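PDB 3PGV: haloacid dehalogenase-like hydrolase from Klebsiella pneumoniae subsp. pneumoniae, which probably acts as a magnesium-dependent phosphatase of the Cof family within the HAD-like hydrolases, and here holds a calcium ion at its metal site. Local coordinates for residues K48-A52 / R53-F57; T61-Y65 / I66-Q70; D73-G76 / I77-M81; E215-A218 / K219-Y223; D273-P276 / R277-K281. All coordinates share one frame; numbering follows the deposited sequence.

Contact 1. Residues K48-A52 / R53-F57; sequences KLLTA and RGINF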
loop_
_atom_site.group_PDB
_atom_site.type_symbol
_atom_site.label_atom_id
_atom_site.label_comp_id
_atom_site.label_asym_id
_atom_site.label_seq_id
_atom_site.Cartn_x
_atom_site.Cartn_y
_atom_site.Cartn_z
ATOM N N LYS A 48 20.409 7.447 -0.662
ATOM C CA LYS A 48 21.508 7.958 -1.502
ATOM C C LYS A 48 22.720 7.036 -1.458
ATOM O O LYS A 48 23.313 6.764 -2.494
ATOM C CB LYS A 48 21.914 9.382 -1.071
ATOM C CG LYS A 48 21.132 10.476 -1.775
ATOM C CD LYS A 48 21.779 11.841 -1.569
ATOM N N LEU A 49 23.099 6.563 -0.248
ATOM C CA LEU A 49 24.273 5.696 -0.069
ATOM C C LEU A 49 24.114 4.356 -0.772
ATOM O O LEU A 49 25.064 3.878 -1.395
ATOM C CB LEU A 49 24.589 5.494 1.423
ATOM C CG LEU A 49 25.144 6.726 2.149
ATOM C CD1 LEU A 49 24.965 6.604 3.655
ATOM C CD2 LEU A 49 26.621 6.981 1.775
ATOM N N LEU A 50 22.909 3.767 -0.715
ATOM C CA LEU A 50 22.648 2.479 -1.352
ATOM C C LEU A 50 22.450 2.626 -2.859
ATOM O O LEU A 50 22.887 1.762 -3.619
ATOM C CB LEU A 50 21.450 1.783 -0.701
ATOM C CG LEU A 50 21.761 0.891 0.537
ATOM C CD1 LEU A 50 22.481 1.667 1.624
ATOM C CD2 LEU A 50 20.494 0.288 1.096
ATOM N N THR A 51 21.857 3.762 -3.301
ATOM C CA THR A 51 21.703 4.076 -4.730
ATOM C C THR A 51 23.083 4.227 -5.390
ATOM O O THR A 51 23.303 3.709 -6.479
ATOM C CB THR A 51 20.821 5.332 -4.909
ATOM O OG1 THR A 51 19.479 4.986 -4.603
ATOM C CG2 THR A 51 20.884 5.906 -6.317
ATOM N N ALA A 52 24.031 4.884 -4.684
ATOM C CA ALA A 52 25.407 5.059 -5.168
ATOM C C ALA A 52 26.120 3.704 -5.331
ATOM O O ALA A 52 27.077 3.603 -6.098
ATOM C CB ALA A 52 26.186 5.947 -4.212
ATOM N N ARG A 53 25.629 2.659 -4.630
ATOM C CA ARG A 53 26.208 1.320 -4.689
ATOM C C ARG A 53 25.418 0.361 -5.609
ATOM O O ARG A 53 25.656 -0.852 -5.591
ATOM C CB ARG A 53 26.388 0.748 -3.277
ATOM C CG ARG A 53 27.624 1.312 -2.580
ATOM C CD ARG A 53 27.500 1.279 -1.083
ATOM N NE ARG A 53 28.667 1.876 -0.422
ATOM C CZ ARG A 53 28.818 3.184 -0.207
ATOM N NH1 ARG A 53 27.900 4.045 -0.637
ATOM N NH2 ARG A 53 29.898 3.640 0.415
ATOM N N GLY A 54 24.544 0.927 -6.447
ATOM C CA GLY A 54 23.790 0.172 -7.447
ATOM C C GLY A 54 22.499 -0.473 -6.969
ATOM O O GLY A 54 21.868 -1.212 -7.728
ATOM N N ILE A 55 22.076 -0.195 -5.720
ATOM C CA ILE A 55 20.834 -0.785 -5.190
ATOM C C ILE A 55 19.583 -0.067 -5.721
ATOM O O ILE A 55 19.570 1.155 -5.826
ATOM C CB ILE A 55 20.859 -0.874 -3.628
ATOM C CG1 ILE A 55 22.149 -1.605 -3.119
ATOM C CG2 ILE A 55 19.580 -1.528 -3.073
ATOM C CD1 ILE A 55 22.392 -3.063 -3.723
ATOM N N ASN A 56 18.545 -0.844 -6.079
ATOM C CA ASN A 56 17.274 -0.322 -6.584
ATOM C C ASN A 56 16.256 -0.250 -5.481
ATOM O O ASN A 56 16.189 -1.151 -4.643
ATOM C CB ASN A 56 16.748 -1.204 -7.700
ATOM C CG ASN A 56 17.636 -1.227 -8.895
ATOM O OD1 ASN A 56 17.592 -0.332 -9.733
ATOM N ND2 ASN A 56 18.542 -2.198 -8.944
ATOM N N PHE A 57 15.427 0.797 -5.490
ATOM C CA PHE A 57 14.399 0.967 -4.476
ATOM C C PHE A 57 13.035 0.961 -5.070
ATOM O O PHE A 57 12.814 1.536 -6.139
ATOM C CB PHE A 57 14.627 2.249 -3.672
ATOM C CG PHE A 57 15.736 2.142 -2.658
ATOM C CD1 PHE A 57 17.052 2.433 -3.007
ATOM C CD2 PHE A 57 15.472 1.733 -1.356
ATOM C CE1 PHE A 57 18.080 2.323 -2.073
ATOM C CE2 PHE A 57 16.502 1.622 -0.422
ATOM C CZ PHE A 57 17.800 1.923 -0.784
#

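Contact 2. Residues T61-Y65 / I66-Q70; sequences TGRHY and IDVGQ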
loop_
_atom_site.group_PDB
_atom_site.type_symbol
_atom_site.label_atom_id
_atom_site.label_comp_id
_atom_site.label_asym_id
_atom_site.label_seq_id
_atom_site.Cartn_x
_atom_site.Cartn_y
_atom_site.Cartn_z
ATOM N N THR A 61 2.776 1.502 -1.385
ATOM C CA THR A 61 1.827 2.079 -0.448
ATOM C C THR A 61 0.386 1.802 -0.846
ATOM O O THR A 61 0.102 1.504 -2.016
ATOM C CB THR A 61 2.098 3.589 -0.290
ATOM O OG1 THR A 61 1.157 4.148 0.643
ATOM C CG2 THR A 61 2.038 4.339 -1.624
ATOM N N GLY A 62 -0.515 1.942 0.123
ATOM C CA GLY A 62 -1.943 1.906 -0.112
ATOM C C GLY A 62 -2.457 3.256 -0.577
ATOM O O GLY A 62 -3.530 3.346 -1.180
ATOM N N ARG A 63 -1.649 4.311 -0.373
ATOM C CA ARG A 63 -2.004 5.667 -0.783
ATOM C C ARG A 63 -2.230 5.777 -2.275
ATOM O O ARG A 63 -1.658 5.008 -3.046
ATOM C CB ARG A 63 -0.914 6.656 -0.378
ATOM C CG ARG A 63 -0.761 6.893 1.119
ATOM C CD ARG A 63 0.125 8.094 1.309
ATOM N NE ARG A 63 0.571 8.274 2.682
ATOM C CZ ARG A 63 1.230 9.352 3.100
ATOM N NH1 ARG A 63 1.484 10.350 2.260
ATOM N NH2 ARG A 63 1.621 9.450 4.367
ATOM N N HIS A 64 -3.010 6.793 -2.698
ATOM C CA HIS A 64 -3.162 7.126 -4.114
ATOM C C HIS A 64 -1.860 7.811 -4.555
ATOM O O HIS A 64 -1.189 8.438 -3.726
ATOM C CB HIS A 64 -4.337 8.096 -4.297
ATOM C CG HIS A 64 -4.742 8.308 -5.721
ATOM N ND1 HIS A 64 -4.003 9.110 -6.566
ATOM C CD2 HIS A 64 -5.853 7.891 -6.374
ATOM C CE1 HIS A 64 -4.651 9.109 -7.720
ATOM N NE2 HIS A 64 -5.777 8.398 -7.646
ATOM N N TYR A 65 -1.510 7.707 -5.833
ATOM C CA TYR A 65 -0.289 8.313 -6.367
ATOM C C TYR A 65 -0.212 9.836 -6.098
ATOM O O TYR A 65 0.835 10.331 -5.688
ATOM C CB TYR A 65 -0.131 8.002 -7.864
ATOM C CG TYR A 65 1.212 8.411 -8.420
ATOM C CD1 TYR A 65 2.372 7.720 -8.076
ATOM C CD2 TYR A 65 1.319 9.442 -9.352
ATOM C CE1 TYR A 65 3.619 8.112 -8.560
ATOM C CE2 TYR A 65 2.561 9.836 -9.855
ATOM C CZ TYR A 65 3.709 9.161 -9.459
ATOM O OH TYR A 65 4.934 9.525 -9.968
ATOM N N ILE A 66 -1.342 10.547 -6.228
ATOM C CA ILE A 66 -1.396 11.984 -5.957
ATOM C C ILE A 66 -1.027 12.271 -4.501
ATOM O O ILE A 66 -0.370 13.278 -4.214
ATOM C CB ILE A 66 -2.791 12.567 -6.333
ATOM C CG1 ILE A 66 -3.057 12.419 -7.846
ATOM C CG2 ILE A 66 -2.924 14.049 -5.882
ATOM C CD1 ILE A 66 -4.520 12.670 -8.258
ATOM N N ASP A 67 -1.386 11.337 -3.595
ATOM C CA ASP A 67 -1.170 11.453 -2.151
ATOM C C ASP A 67 0.293 11.107 -1.720
ATOM O O ASP A 67 0.623 11.234 -0.549
ATOM C CB ASP A 67 -2.181 10.563 -1.407
ATOM C CG ASP A 67 -2.831 11.202 -0.199
ATOM O OD1 ASP A 67 -2.288 12.213 0.305
ATOM O OD2 ASP A 67 -3.848 10.664 0.276
ATOM N N VAL A 68 1.151 10.691 -2.662
ATOM C CA VAL A 68 2.570 10.417 -2.346
ATOM C C VAL A 68 3.498 11.420 -3.032
ATOM O O VAL A 68 4.716 11.229 -3.039
ATOM C CB VAL A 68 3.005 8.939 -2.620
ATOM C CG1 VAL A 68 2.275 7.982 -1.711
ATOM C CG2 VAL A 68 2.812 8.560 -4.076
ATOM N N GLY A 69 2.910 12.483 -3.586
ATOM C CA GLY A 69 3.635 13.529 -4.300
ATOM C C GLY A 69 4.760 14.158 -3.507
ATOM O O GLY A 69 5.891 14.244 -3.994
ATOM N N GLN A 70 4.469 14.588 -2.271
ATOM C CA GLN A 70 5.479 15.230 -1.436
ATOM C C GLN A 70 6.575 14.234 -1.016
ATOM O O GLN A 70 7.749 14.608 -0.950
ATOM C CB GLN A 70 4.841 15.914 -0.213
ATOM C CG GLN A 70 5.757 16.960 0.426
ATOM C CD GLN A 70 5.226 17.511 1.734
ATOM O OE1 GLN A 70 4.193 17.073 2.265
ATOM N NE2 GLN A 70 5.962 18.447 2.310
HETATM O O HOH W 1 -4.320 8.112 -0.648
#

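Contact 3. Residues D73-G76 / I77-M81; sequences DNLG and IRSYM. With EDO (1,2-ethanediol), chain K.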
loop_
_atom_site.group_PDB
_atom_site.type_symbol
_atom_site.label_atom_id
_atom_site.label_comp_id
_atom_site.label_asym_id
_atom_site.label_seq_id
_atom_site.Cartn_x
_atom_site.Cartn_y
_atom_site.Cartn_z
ATOM N N ASP A 73 8.865 13.662 -4.097
ATOM C CA ASP A 73 9.673 14.878 -4.307
ATOM C C ASP A 73 10.823 14.990 -3.274
ATOM O O ASP A 73 11.766 15.751 -3.486
ATOM C CB ASP A 73 8.779 16.149 -4.245
ATOM C CG ASP A 73 7.784 16.297 -5.396
ATOM O OD1 ASP A 73 7.991 15.644 -6.458
ATOM O OD2 ASP A 73 6.833 17.106 -5.259
ATOM N N ASN A 74 10.736 14.235 -2.162
ATOM C CA ASN A 74 11.743 14.290 -1.105
ATOM C C ASN A 74 12.622 13.028 -0.993
ATOM O O ASN A 74 13.556 13.017 -0.194
ATOM C CB ASN A 74 11.095 14.624 0.239
ATOM C CG ASN A 74 10.645 16.056 0.344
ATOM O OD1 ASN A 74 11.418 16.999 0.128
ATOM N ND2 ASN A 74 9.404 16.253 0.722
ATOM N N LEU A 75 12.342 11.975 -1.802
ATOM C CA LEU A 75 13.152 10.746 -1.765
ATOM C C LEU A 75 14.621 11.028 -2.109
ATOM O O LEU A 75 15.528 10.520 -1.434
ATOM C CB LEU A 75 12.588 9.682 -2.708
ATOM C CG LEU A 75 11.232 9.085 -2.332
ATOM C CD1 LEU A 75 10.686 8.254 -3.464
ATOM C CD2 LEU A 75 11.320 8.253 -1.042
ATOM N N GLY A 76 14.839 11.846 -3.143
ATOM C CA GLY A 76 16.178 12.200 -3.597
ATOM C C GLY A 76 16.757 11.205 -4.578
ATOM O O GLY A 76 17.865 11.407 -5.091
ATOM N N ILE A 77 16.009 10.122 -4.861
ATOM C CA ILE A 77 16.435 9.069 -5.795
ATOM C C ILE A 77 15.325 8.737 -6.787
ATOM O O ILE A 77 14.155 8.991 -6.516
ATOM C CB ILE A 77 16.906 7.789 -5.034
ATOM C CG1 ILE A 77 15.744 7.184 -4.183
ATOM C CG2 ILE A 77 18.161 8.086 -4.163
ATOM C CD1 ILE A 77 15.952 5.778 -3.769
ATOM N N ARG A 78 15.692 8.138 -7.925
ATOM C CA ARG A 78 14.723 7.702 -8.930
ATOM C C ARG A 78 14.287 6.297 -8.553
ATOM O O ARG A 78 15.143 5.429 -8.325
ATOM C CB ARG A 78 15.357 7.711 -10.360
ATOM C CG ARG A 78 16.202 8.965 -10.700
ATOM C CD ARG A 78 15.464 10.004 -11.528
ATOM N NE ARG A 78 15.042 9.470 -12.815
ATOM C CZ ARG A 78 14.234 10.110 -13.640
ATOM N NH1 ARG A 78 13.792 11.322 -13.337
ATOM N NH2 ARG A 78 13.843 9.538 -14.772
ATOM N N SER A 79 12.974 6.072 -8.426
ATOM C CA SER A 79 12.455 4.773 -7.985
ATOM C C SER A 79 11.089 4.480 -8.573
ATOM O O SER A 79 10.345 5.407 -8.904
ATOM C CB SER A 79 12.373 4.726 -6.460
ATOM O OG SER A 79 11.580 5.791 -5.959
ATOM N N TYR A 80 10.724 3.180 -8.650
ATOM C CA TYR A 80 9.385 2.772 -9.057
ATOM C C TYR A 80 8.441 2.980 -7.866
ATOM O O TYR A 80 8.841 2.761 -6.707
ATOM C CB TYR A 80 9.365 1.306 -9.491
ATOM C CG TYR A 80 9.762 1.092 -10.936
ATOM C CD1 TYR A 80 8.867 1.347 -11.971
ATOM C CD2 TYR A 80 11.003 0.555 -11.266
ATOM C CE1 TYR A 80 9.224 1.142 -13.302
ATOM C CE2 TYR A 80 11.360 0.318 -12.591
ATOM C CZ TYR A 80 10.466 0.613 -13.609
ATOM O OH TYR A 80 10.814 0.383 -14.924
HETATM N N MSE A 81 7.220 3.439 -8.137
HETATM C CA MSE A 81 6.252 3.734 -7.088
HETATM C C MSE A 81 5.020 2.846 -7.237
HETATM O O MSE A 81 4.319 2.923 -8.255
HETATM C CB MSE A 81 5.860 5.227 -7.143
HETATM C CG MSE A 81 4.977 5.677 -5.989
HETATM SE SE MSE A 81 5.876 5.633 -4.237
HETATM C CE MSE A 81 7.467 6.661 -4.676
HETATM C C1 EDO K . 12.996 3.946 -11.772
HETATM O O1 EDO K . 11.970 3.880 -12.766
HETATM C C2 EDO K . 14.366 3.922 -12.443
HETATM O O2 EDO K . 15.377 4.268 -11.482
#

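Contact 4. Residues E215-A218 / K219-Y223; sequences EAVA and KMLGY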
loop_
_atom_site.group_PDB
_atom_site.type_symbol
_atom_site.label_atom_id
_atom_site.label_comp_id
_atom_site.label_asym_id
_atom_site.label_seq_id
_atom_site.Cartn_x
_atom_site.Cartn_y
_atom_site.Cartn_z
ATOM N N GLU A 215 6.733 -8.087 -7.627
ATOM C CA GLU A 215 7.205 -9.097 -8.577
ATOM C C GLU A 215 7.279 -8.509 -9.998
ATOM O O GLU A 215 8.279 -8.707 -10.690
ATOM C CB GLU A 215 6.298 -10.331 -8.551
ATOM C CG GLU A 215 6.753 -11.425 -9.511
ATOM C CD GLU A 215 6.065 -12.764 -9.353
ATOM O OE1 GLU A 215 4.848 -12.782 -9.050
ATOM O OE2 GLU A 215 6.726 -13.796 -9.602
ATOM N N ALA A 216 6.226 -7.757 -10.417
ATOM C CA ALA A 216 6.170 -7.128 -11.746
ATOM C C ALA A 216 7.280 -6.073 -11.907
ATOM O O ALA A 216 7.975 -6.057 -12.926
ATOM C CB ALA A 216 4.805 -6.490 -11.963
ATOM N N VAL A 217 7.489 -5.246 -10.867
ATOM C CA VAL A 217 8.515 -4.204 -10.876
ATOM C C VAL A 217 9.918 -4.814 -10.903
ATOM O O VAL A 217 10.751 -4.390 -11.707
ATOM C CB VAL A 217 8.330 -3.203 -9.706
ATOM C CG1 VAL A 217 9.536 -2.286 -9.576
ATOM C CG2 VAL A 217 7.052 -2.392 -9.882
ATOM N N ALA A 218 10.159 -5.856 -10.076
ATOM C CA ALA A 218 11.446 -6.558 -10.053
ATOM C C ALA A 218 11.802 -7.055 -11.449
ATOM O O ALA A 218 12.931 -6.851 -11.906
ATOM C CB ALA A 218 11.390 -7.727 -9.077
ATOM N N LYS A 219 10.806 -7.609 -12.171
ATOM C CA LYS A 219 10.994 -8.080 -13.540
ATOM C C LYS A 219 11.315 -6.919 -14.500
ATOM O O LYS A 219 12.200 -7.061 -15.342
ATOM C CB LYS A 219 9.776 -8.883 -14.013
ATOM C CG LYS A 219 9.664 -10.250 -13.330
ATOM C CD LYS A 219 8.373 -10.967 -13.675
ATOM C CE LYS A 219 8.298 -12.308 -12.989
ATOM N NZ LYS A 219 6.996 -12.979 -13.229
HETATM N N MSE A 220 10.660 -5.733 -14.313
HETATM C CA MSE A 220 10.977 -4.533 -15.123
HETATM C C MSE A 220 12.445 -4.140 -14.927
HETATM O O MSE A 220 13.078 -3.635 -15.858
HETATM C CB MSE A 220 10.088 -3.344 -14.723
HETATM C CG MSE A 220 8.633 -3.575 -14.946
HETATM SE SE MSE A 220 7.586 -2.146 -14.177
HETATM C CE MSE A 220 5.820 -3.097 -14.121
ATOM N N LEU A 221 12.972 -4.329 -13.686
ATOM C CA LEU A 221 14.348 -3.982 -13.337
ATOM C C LEU A 221 15.341 -5.066 -13.756
ATOM O O LEU A 221 16.552 -4.878 -13.613
ATOM C CB LEU A 221 14.464 -3.713 -11.823
ATOM C CG LEU A 221 13.826 -2.425 -11.327
ATOM C CD1 LEU A 221 13.716 -2.420 -9.793
ATOM C CD2 LEU A 221 14.615 -1.184 -11.829
ATOM N N GLY A 222 14.823 -6.188 -14.251
ATOM C CA GLY A 222 15.644 -7.319 -14.684
ATOM C C GLY A 222 16.005 -8.267 -13.554
ATOM O O GLY A 222 17.010 -8.980 -13.637
ATOM N N TYR A 223 15.169 -8.301 -12.497
ATOM C CA TYR A 223 15.395 -9.150 -11.323
ATOM C C TYR A 223 14.172 -10.026 -11.023
ATOM O O TYR A 223 13.189 -9.992 -11.762
ATOM C CB TYR A 223 15.750 -8.280 -10.086
ATOM C CG TYR A 223 17.028 -7.490 -10.252
ATOM C CD1 TYR A 223 18.271 -8.117 -10.217
ATOM C CD2 TYR A 223 16.999 -6.110 -10.436
ATOM C CE1 TYR A 223 19.453 -7.397 -10.409
ATOM C CE2 TYR A 223 18.176 -5.374 -10.603
ATOM C CZ TYR A 223 19.401 -6.024 -10.591
ATOM O OH TYR A 223 20.560 -5.300 -10.745
#

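Contact 5. Residues D273-P276 / R277-K281; sequences DAVP and RYLRK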
loop_
_atom_site.group_PDB
_atom_site.type_symbol
_atom_site.label_atom_id
_atom_site.label_comp_id
_atom_site.label_asym_id
_atom_site.label_seq_id
_atom_site.Cartn_x
_atom_site.Cartn_y
_atom_site.Cartn_z
ATOM N N ASP A 273 13.797 4.647 13.310
ATOM C CA ASP A 273 14.303 4.674 11.926
ATOM C C ASP A 273 14.919 3.299 11.638
ATOM O O ASP A 273 16.034 3.206 11.116
ATOM C CB ASP A 273 15.362 5.801 11.743
ATOM C CG ASP A 273 14.962 6.921 10.789
ATOM O OD1 ASP A 273 13.893 6.804 10.147
ATOM O OD2 ASP A 273 15.748 7.878 10.638
ATOM N N ALA A 274 14.224 2.229 12.076
ATOM C CA ALA A 274 14.714 0.852 12.004
ATOM C C ALA A 274 15.043 0.378 10.595
ATOM O O ALA A 274 16.016 -0.359 10.416
ATOM C CB ALA A 274 13.724 -0.092 12.655
ATOM N N VAL A 275 14.237 0.771 9.594
ATOM C CA VAL A 275 14.478 0.330 8.197
ATOM C C VAL A 275 15.838 0.831 7.660
ATOM O O VAL A 275 16.694 -0.003 7.346
ATOM C CB VAL A 275 13.297 0.650 7.234
ATOM C CG1 VAL A 275 13.638 0.257 5.789
ATOM C CG2 VAL A 275 12.013 -0.039 7.696
ATOM N N PRO A 276 16.109 2.178 7.622
ATOM C CA PRO A 276 17.404 2.637 7.086
ATOM C C PRO A 276 18.609 2.153 7.901
ATOM O O PRO A 276 19.671 1.897 7.325
ATOM C CB PRO A 276 17.272 4.165 7.090
ATOM C CG PRO A 276 16.167 4.459 8.020
ATOM C CD PRO A 276 15.228 3.317 7.937
ATOM N N ARG A 277 18.439 1.988 9.237
ATOM C CA ARG A 277 19.512 1.477 10.106
ATOM C C ARG A 277 19.810 0.024 9.790
ATOM O O ARG A 277 20.974 -0.371 9.745
ATOM C CB ARG A 277 19.151 1.652 11.590
ATOM C CG ARG A 277 19.108 3.099 12.007
ATOM C CD ARG A 277 18.799 3.307 13.486
ATOM N NE ARG A 277 18.515 4.722 13.758
ATOM C CZ ARG A 277 19.455 5.643 13.963
ATOM N NH1 ARG A 277 20.738 5.297 13.992
ATOM N NH2 ARG A 277 19.119 6.913 14.146
ATOM N N TYR A 278 18.757 -0.765 9.519
ATOM C CA TYR A 278 18.887 -2.173 9.137
ATOM C C TYR A 278 19.620 -2.271 7.803
ATOM O O TYR A 278 20.507 -3.108 7.649
ATOM C CB TYR A 278 17.492 -2.822 9.028
ATOM C CG TYR A 278 17.522 -4.318 8.803
ATOM C CD1 TYR A 278 17.637 -4.848 7.519
ATOM C CD2 TYR A 278 17.353 -5.205 9.861
ATOM C CE1 TYR A 278 17.633 -6.225 7.302
ATOM C CE2 TYR A 278 17.332 -6.585 9.654
ATOM C CZ TYR A 278 17.462 -7.092 8.372
ATOM O OH TYR A 278 17.430 -8.449 8.162
ATOM N N LEU A 279 19.253 -1.394 6.842
ATOM C CA LEU A 279 19.855 -1.351 5.517
ATOM C C LEU A 279 21.337 -0.976 5.570
ATOM O O LEU A 279 22.148 -1.614 4.895
ATOM C CB LEU A 279 19.082 -0.382 4.601
ATOM C CG LEU A 279 17.656 -0.829 4.201
ATOM C CD1 LEU A 279 16.919 0.276 3.484
ATOM C CD2 LEU A 279 17.691 -2.086 3.336
ATOM N N ARG A 280 21.702 0.037 6.402
ATOM C CA ARG A 280 23.111 0.443 6.564
ATOM C C ARG A 280 23.932 -0.681 7.174
ATOM O O ARG A 280 25.066 -0.901 6.761
ATOM C CB ARG A 280 23.237 1.714 7.425
ATOM C CG ARG A 280 22.693 2.953 6.757
ATOM C CD ARG A 280 23.359 4.197 7.272
ATOM N NE ARG A 280 22.655 5.400 6.833
ATOM C CZ ARG A 280 23.107 6.632 7.023
ATOM N NH1 ARG A 280 24.291 6.832 7.593
ATOM N NH2 ARG A 280 22.399 7.673 6.614
ATOM N N LYS A 281 23.347 -1.416 8.142
ATOM C CA LYS A 281 24.014 -2.544 8.792
ATOM C C LYS A 281 24.218 -3.692 7.793
ATOM O O LYS A 281 25.274 -4.330 7.786
ATOM C CB LYS A 281 23.188 -3.020 10.010
ATOM C CG LYS A 281 23.908 -4.036 10.882
ATOM C CD LYS A 281 23.060 -4.465 12.059
HETATM O O HOH W 2 16.908 8.497 12.973
#

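Contact 1. Residues K48-A52 / R53-F57
Leu50 and Phe57 form the tight side of this helix end, where a Schellman motif closes helix 41-51 and sends the chain into strand 56-60. Leu50 CB comes to the edge of the Phe57 ring, in its plane, 3.7 Å from CZ, and the two side chains cross at about a right angle. Leu50 also packs on Leu279 and Tyr283 of helix 274-283, so this side is buried. Thr51 OG1, beside the Phe57 ring, is satisfied by Leu47 O. The Leu50 carbonyl O is gripped twice, from opposite faces of its plane: by Ile55 N at 3.0 Å and by Arg53 N at 3.1 Å. Gly54, with positive phi (85°), completes the motif by giving its N to Thr51 O at 3.0 Å. The solvent side is looser. There Arg53 doubles back alongside Leu49, its chain extended from CG to NE and its CG turned away from its own carbonyl carbon (chi1 -79°). Its NH1 meets Leu49 O at 2.9 Å, close to the guanidinium plane, with an N-H...O angle of 147°. The last helical carbonyls thus find donors beyond the helix, and the positive guanidinium probably also suits the negative end of the helix dipole.

Contact 2. Residues T61-Y65 / I66-Q70
The His64 ring takes Ile66 N at its edge, only 1° out of the ring plane, and meets Tyr125 edge-to-face and Phe148 with planes at about 40°; the Arg63 guanidinium receives Asp67 O at its own edge, and the Tyr65 ring stacks on His90 and makes a cation-pi contact with Arg72. These groups belong to the turn that follows strand 56-60 of the HAD core and leads through a 3-10 segment into helix 69-75. Ile66 N gives its hydrogen to His64 ND1 at 3.0 Å and 164°, so ND1 acts as acceptor; NE2 bonds to Glu127 O, and the ring is held at both nitrogens. Ile66 runs alongside the ring, with CD1 3.6 Å from His64 CE1. Arg63 NH1 reaches Asp67 O at 3.1 Å through an extended chain, and its NH2 makes a salt bridge to Asp29, a calcium ligand, consistent with a second-shell place for Arg63 beside the metal site. Val68 CG1 touches both Arg63 CB and Thr61 CG2, its side chain slanting across that of Arg63. Thr61 OG1 accepts from Arg63 N in an ST turn. A water bridges the turn, accepting from His64 N and donating to Asp67 OD2, each at 2.8 Å.

Contact 3. Residues D73-G76 / I77-M81
Gly76 turns the chain out of helix 69-75 with positive phi (86°), and Ile77 to Ser79 then run in extended conformation into strand 80-83. This is the return connection of a beta-alpha-beta unit, strand 56-60, helix 69-75, strand 80-83, in the HAD core sheet. No hydrogen bond joins the two segments; the turn is held together by apolar side chains, chiefly Leu75. Its CB faces the strand segment, and the CD1 branch does the touching, 3.8 Å from the CE methyl of selenomethionine Met81. Met81 starts with CG anti to its N (chi1 -173°), then bends at chi2 and chi3, which carries CE back across Leu75 at a slant. Leu75 and Met81 both rest on Phe59 of strand 56-60 and so fill the space between helix and sheet. Ile77 takes another direction: CG1 sits between its own N and carbonyl carbon (chi1 62°), 4.3 Å from Leu75 CB, and the side chain packs on Leu47, Thr51 and Phe57. Arg78, on the outer side, forms a salt bridge with Asp93. Tyr80 lies across the strand from Met81, on helix 210-220. A 1,2-ethanediol, probably from the crystallisation liquor, sits there, its O1 over the centre of one face of the Tyr80 ring, 3.5 Å above the plane.

Contact 4. Residues E215-A218 / K219-Y223
Glu215 and Lys219 lie side by side, pointing the same way, one turn apart near the end of helix 210-220, which a Schellman motif closes at Gly222. Lys219 CG lies beside its backbone N (chi1 -71°), and the extended chain beyond it runs back along the helix to the carboxylate. The salt bridge is long, Glu215 OE2 to Lys219 NZ 3.7 Å, and the aliphatic parts also meet, Lys219 CE lying 3.9 Å from Glu215 CG. On the sheet side Val217 and Leu221 are likewise side by side, Val217 CG1 to Leu221 CD1 at 4.2 Å, and both rest on Val58 and Tyr80 of the core sheet. Selenomethionine Met220 stretches back along the helix, its CE methyl 4.1 Å from Ala216 CB; both residues reach Phe98 of strand 96-99. The helix thus covers one side of the sheet with its apolar flank, while the Glu215-Lys219 pair lies on another flank. Tyr223 leads its ring away from the helix toward Asn56 and Gln22. The chain leaves the helix through Gly222, at positive phi (86°), whose N bonds to Lys219 O. Tyr223 N then returns to Ala218 O at 2.7 Å, from above the carbonyl plane.

Contact 5. Residues D273-P276 / R277-K281
Arg277 folds over the start of the helix at Asp273: its CG lies 3.2 Å from Asp273 O and its NE 3.9 Å from Asp273 CB. The backbone bonds begin at the same carbonyl, where Arg277 N gives its hydrogen to Asp273 O at 3.3 Å, in the carbonyl plane, and Tyr278, Leu279 and Arg280 continue the i to i+4 ladder from Ala274, Val275 and Pro276. Pro276, in the first turn, has no N-H to give. Among the charged and polar groups, Asp273 holds the N-cap position, yet its carboxylate makes no capping bond; OD2 goes instead to Thr40 OG1 and to a water at 2.7 Å. That water accepts from Arg277 NH2 at 3.0 Å, so the opposite charges meet through it. This is the first part of the C-terminal helix 274-283 of the HAD core, which packs against helix 41-51 and strand 228-232. Arg277 NE bonds to Asp272 O, Arg280 NE to Thr46 OG1 and Tyr278 OH to Glu265 OE1, while both arginines make cation-pi contacts with Tyr42. Apolar contacts lie on the sheet side, where Val275 and Leu279 both touch Phe231. Their side chains lie side by side, pointing the same way, CG1 of Val275 4.0 Å from CD1 of Leu279.

The five contacts follow one another along the chain, and all belong to the HAD core around its main sheet. Contacts 1, 2 and 3 trace one path: out of helix 41-51 into strand 56-60, from that strand's end into helix 69-75, and from this helix into the neighbouring strand 80-83. Contacts 1 and 3 have centres 12 Å apart and pack directly through Thr51, Phe57 and Ile77. Contact 4 rests on both through Asn56 and Tyr80, while contact 5 touches contact 1 through Leu279 and Arg280 but stays about 13 Å from contact 2 at the nearest atoms. Contact 2 adjoins the metal site; contact 4 lies away from it.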